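Local coordinates for protein EmrA (Aquifex aeolicus, PDB 4TKO) that serves as the periplasmic adaptor of a major facilitator superfamily multidrug efflux pump and probably takes part in exporting xenobiotics across the membrane, at residues V230-I235 and A247-N252. Residues are numbered along the deposited sequence; the frame is centred on the assembly and turned at random.
Sequences VAKRFI and AFALVN
Phe-248 is met by three side chains of 230-235. Val-230 CG1 lies at the edge of the Phe-248 ring, near its plane, 3.7 Å from Phe-248 CD2. The aliphatic part of Arg-233 runs alongside, pointing the same way as the ring, with CD 3.5 Å from Phe-248 CE2; an extended start, CG anti to the backbone N (chi1 170°), carries it there. The side chains of Ile-235 and Phe-248 cross at about a right angle, and Ile-235 CD1 touches both Phe-248 CE1 and, at 3.8 Å, Ala-247 CB.

The backbones that carry these side chains run antiparallel (165° between the strand segments) and are joined by three hydrogen bonds: Ala-231 N to Ala-249 O (2.7 Å), Ala-249 N to Lys-232 O (3.0 Å) and Phe-234 N to Ala-247 O (2.7 Å), the last nearly straight at 173°. Ala-231 and Lys-232 both face Ala-249, which defines a classic beta bulge, and the pairing slips by one residue between Val-230 and Lys-232. The bulge turns Ala-231 CB toward the partner strand, against Val-251 CG2. This pairing lies in the part of the chain assigned to the barrel-sandwich hybrid of membrane fusion proteins, a lipoyl-like beta-sandwich.

On the face opposite Phe-248, Lys-232 and Ala-249 bring their CB atoms to 4.0 Å. Leu-48 and Ala-49 of strand 47-51 and Leu-222 of strand 221-223 pack on Phe-248, so its ring bridges the two sheets. Beyond the ring, Arg-233 NE forms a salt bridge with Asp-37. Strand 246-251 also pairs with strand 7-24, where Ala-247 and Phe-248 both face Leu-23 in a second classic bulge.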
ATOM      1  N   VAL A 230     -11.880 -27.641  23.656  1.00 30.05           N
ATOM      2  CA  VAL A 230     -11.192 -26.772  24.594  1.00 30.48           C
ATOM      3  C   VAL A 230     -10.745 -27.561  25.801  1.00 32.27           C
ATOM      4  O   VAL A 230     -11.547 -27.973  26.632  1.00 36.63           O
ATOM      5  CB  VAL A 230     -12.064 -25.601  25.041  1.00 32.37           C
ATOM      6  CG1 VAL A 230     -11.271 -24.700  25.945  1.00 31.61           C
ATOM      7  CG2 VAL A 230     -12.537 -24.836  23.837  1.00 28.08           C
ATOM      8  N   ALA A 231      -9.434 -27.749  25.882  1.00 41.00           N
ATOM      9  CA  ALA A 231      -8.806 -28.557  26.910  1.00 27.79           C
ATOM     10  C   ALA A 231      -8.563 -27.777  28.191  1.00 30.74           C
ATOM     11  O   ALA A 231      -8.523 -28.374  29.273  1.00 40.59           O
ATOM     12  CB  ALA A 231      -7.489 -29.128  26.382  1.00 26.89           C
ATOM     13  N   LYS A 232      -8.378 -26.460  28.062  1.00 32.97           N
ATOM     14  CA  LYS A 232      -8.154 -25.578  29.209  1.00 32.97           C
ATOM     15  C   LYS A 232      -8.583 -24.161  28.870  1.00 36.24           C
ATOM     16  O   LYS A 232      -8.542 -23.746  27.709  1.00 31.43           O
ATOM     17  CB  LYS A 232      -6.679 -25.586  29.644  1.00 34.01           C
ATOM     18  CG  LYS A 232      -6.165 -26.946  30.127  1.00 43.95           C
ATOM     19  CD  LYS A 232      -5.681 -26.909  31.583  1.00 53.39           C
ATOM     20  CE  LYS A 232      -5.633 -28.317  32.219  1.00 47.10           C
ATOM     21  NZ  LYS A 232      -6.977 -28.719  32.767  1.00 55.54           N
ATOM     22  N   ARG A 233      -9.012 -23.422  29.886  1.00 36.23           N
ATOM     23  CA  ARG A 233      -9.295 -22.003  29.728  1.00 23.90           C
ATOM     24  C   ARG A 233      -8.570 -21.206  30.796  1.00 38.22           C
ATOM     25  O   ARG A 233      -8.813 -21.377  31.984  1.00 44.51           O
ATOM     26  CB  ARG A 233     -10.798 -21.717  29.798  1.00 21.43           C
ATOM     27  CG  ARG A 233     -11.090 -20.233  29.869  1.00 24.98           C
ATOM     28  CD  ARG A 233     -12.514 -19.902  29.492  1.00 35.33           C
ATOM     29  NE  ARG A 233     -13.440 -20.244  30.566  1.00 45.24           N
ATOM     30  CZ  ARG A 233     -13.668 -19.484  31.629  1.00 33.93           C
ATOM     31  NH1 ARG A 233     -13.039 -18.327  31.764  1.00 51.04           N
ATOM     32  NH2 ARG A 233     -14.518 -19.891  32.564  1.00 32.09           N
ATOM     33  N   PHE A 234      -7.684 -20.317  30.375  1.00 37.93           N
ATOM     34  CA  PHE A 234      -6.833 -19.625  31.327  1.00 33.86           C
ATOM     35  C   PHE A 234      -7.348 -18.248  31.664  1.00 27.77           C
ATOM     36  O   PHE A 234      -6.786 -17.570  32.513  1.00 40.59           O
ATOM     37  CB  PHE A 234      -5.417 -19.499  30.781  1.00 26.55           C
ATOM     38  CG  PHE A 234      -4.761 -20.803  30.503  1.00 26.16           C
ATOM     39  CD1 PHE A 234      -4.393 -21.641  31.539  1.00 33.31           C
ATOM     40  CD2 PHE A 234      -4.492 -21.194  29.205  1.00 30.30           C
ATOM     41  CE1 PHE A 234      -3.779 -22.850  31.279  1.00 33.86           C
ATOM     42  CE2 PHE A 234      -3.866 -22.397  28.944  1.00 29.92           C
ATOM     43  CZ  PHE A 234      -3.514 -23.224  29.976  1.00 23.25           C
ATOM     44  N   ILE A 235      -8.401 -17.819  30.993  1.00 28.80           N
ATOM     45  CA  ILE A 235      -8.798 -16.416  31.121  1.00 43.46           C
ATOM     46  C   ILE A 235     -10.218 -16.243  31.611  1.00 42.26           C
ATOM     47  O   ILE A 235     -11.085 -17.089  31.401  1.00 39.04           O
ATOM     48  CB  ILE A 235      -8.659 -15.653  29.787  1.00 25.91           C
ATOM     49  CG1 ILE A 235      -9.484 -16.359  28.711  1.00 37.47           C
ATOM     50  CG2 ILE A 235      -7.212 -15.576  29.385  1.00 25.38           C
ATOM     51  CD1 ILE A 235      -9.663 -15.589  27.427  1.00 29.93           C
ATOM     52  N   ALA A 247      -4.529 -18.259  26.252  1.00 26.59           N
ATOM     53  CA  ALA A 247      -5.907 -18.038  26.655  1.00 27.58           C
ATOM     54  C   ALA A 247      -6.666 -19.371  26.770  1.00 31.74           C
ATOM     55  O   ALA A 247      -7.385 -19.589  27.745  1.00 32.36           O
ATOM     56  CB  ALA A 247      -6.602 -17.104  25.661  1.00 25.65           C
ATOM     57  N   PHE A 248      -6.528 -20.235  25.760  1.00 24.77           N
ATOM     58  CA  PHE A 248      -7.077 -21.590  25.805  1.00 25.55           C
ATOM     59  C   PHE A 248      -6.050 -22.605  25.365  1.00 34.38           C
ATOM     60  O   PHE A 248      -5.031 -22.265  24.747  1.00 33.32           O
ATOM     61  CB  PHE A 248      -8.313 -21.755  24.907  1.00 31.89           C
ATOM     62  CG  PHE A 248      -9.397 -20.751  25.162  1.00 35.02           C
ATOM     63  CD1 PHE A 248      -9.296 -19.460  24.663  1.00 29.83           C
ATOM     64  CD2 PHE A 248     -10.523 -21.103  25.879  1.00 29.15           C
ATOM     65  CE1 PHE A 248     -10.293 -18.542  24.897  1.00 37.86           C
ATOM     66  CE2 PHE A 248     -11.525 -20.185  26.118  1.00 30.57           C
ATOM     67  CZ  PHE A 248     -11.416 -18.907  25.622  1.00 37.02           C
ATOM     68  N   ALA A 249      -6.338 -23.863  25.671  1.00 35.77           N
ATOM     69  CA  ALA A 249      -5.669 -24.973  25.016  1.00 28.27           C
ATOM     70  C   ALA A 249      -6.672 -25.729  24.128  1.00 26.85           C
ATOM     71  O   ALA A 249      -7.773 -26.049  24.561  1.00 34.06           O
ATOM     72  CB  ALA A 249      -5.059 -25.882  26.033  1.00 24.62           C
ATOM     73  N   LEU A 250      -6.294 -25.986  22.883  1.00 28.93           N
ATOM     74  CA  LEU A 250      -7.166 -26.685  21.956  1.00 31.22           C
ATOM     75  C   LEU A 250      -6.575 -28.025  21.588  1.00 37.49           C
ATOM     76  O   LEU A 250      -5.401 -28.117  21.245  1.00 32.91           O
ATOM     77  CB  LEU A 250      -7.391 -25.872  20.695  1.00 33.98           C
ATOM     78  CG  LEU A 250      -8.754 -26.092  20.049  1.00 36.85           C
ATOM     79  CD1 LEU A 250      -9.844 -25.750  21.032  1.00 26.90           C
ATOM     80  CD2 LEU A 250      -8.873 -25.238  18.810  1.00 42.45           C
ATOM     81  N   VAL A 251      -7.398 -29.064  21.665  1.00 37.63           N
ATOM     82  CA  VAL A 251      -6.957 -30.412  21.365  1.00 34.99           C
ATOM     83  C   VAL A 251      -7.502 -30.855  20.015  1.00 33.70           C
ATOM     84  O   VAL A 251      -8.694 -30.729  19.728  1.00 34.69           O
ATOM     85  CB  VAL A 251      -7.408 -31.402  22.459  1.00 40.66           C
ATOM     86  CG1 VAL A 251      -7.148 -32.865  22.034  1.00 21.71           C
ATOM     87  CG2 VAL A 251      -6.708 -31.077  23.761  1.00 39.86           C
ATOM     88  N   ASN A 252      -6.607 -31.351  19.181  1.00 37.05           N
ATOM     89  CA  ASN A 252      -7.002 -31.948  17.932  1.00 40.72           C
ATOM     90  C   ASN A 252      -7.534 -33.330  18.255  1.00 36.90           C
ATOM     91  O   ASN A 252      -6.827 -34.170  18.796  1.00 42.32           O
ATOM     92  CB  ASN A 252      -5.815 -31.995  16.973  1.00 50.78           C
ATOM     93  CG  ASN A 252      -6.013 -32.974  15.838  1.00 60.92           C
ATOM     94  OD1 ASN A 252      -7.126 -33.427  15.562  1.00 56.60           O
ATOM     95  ND2 ASN A 252      -4.922 -33.304  15.164  1.00 69.41           N
TER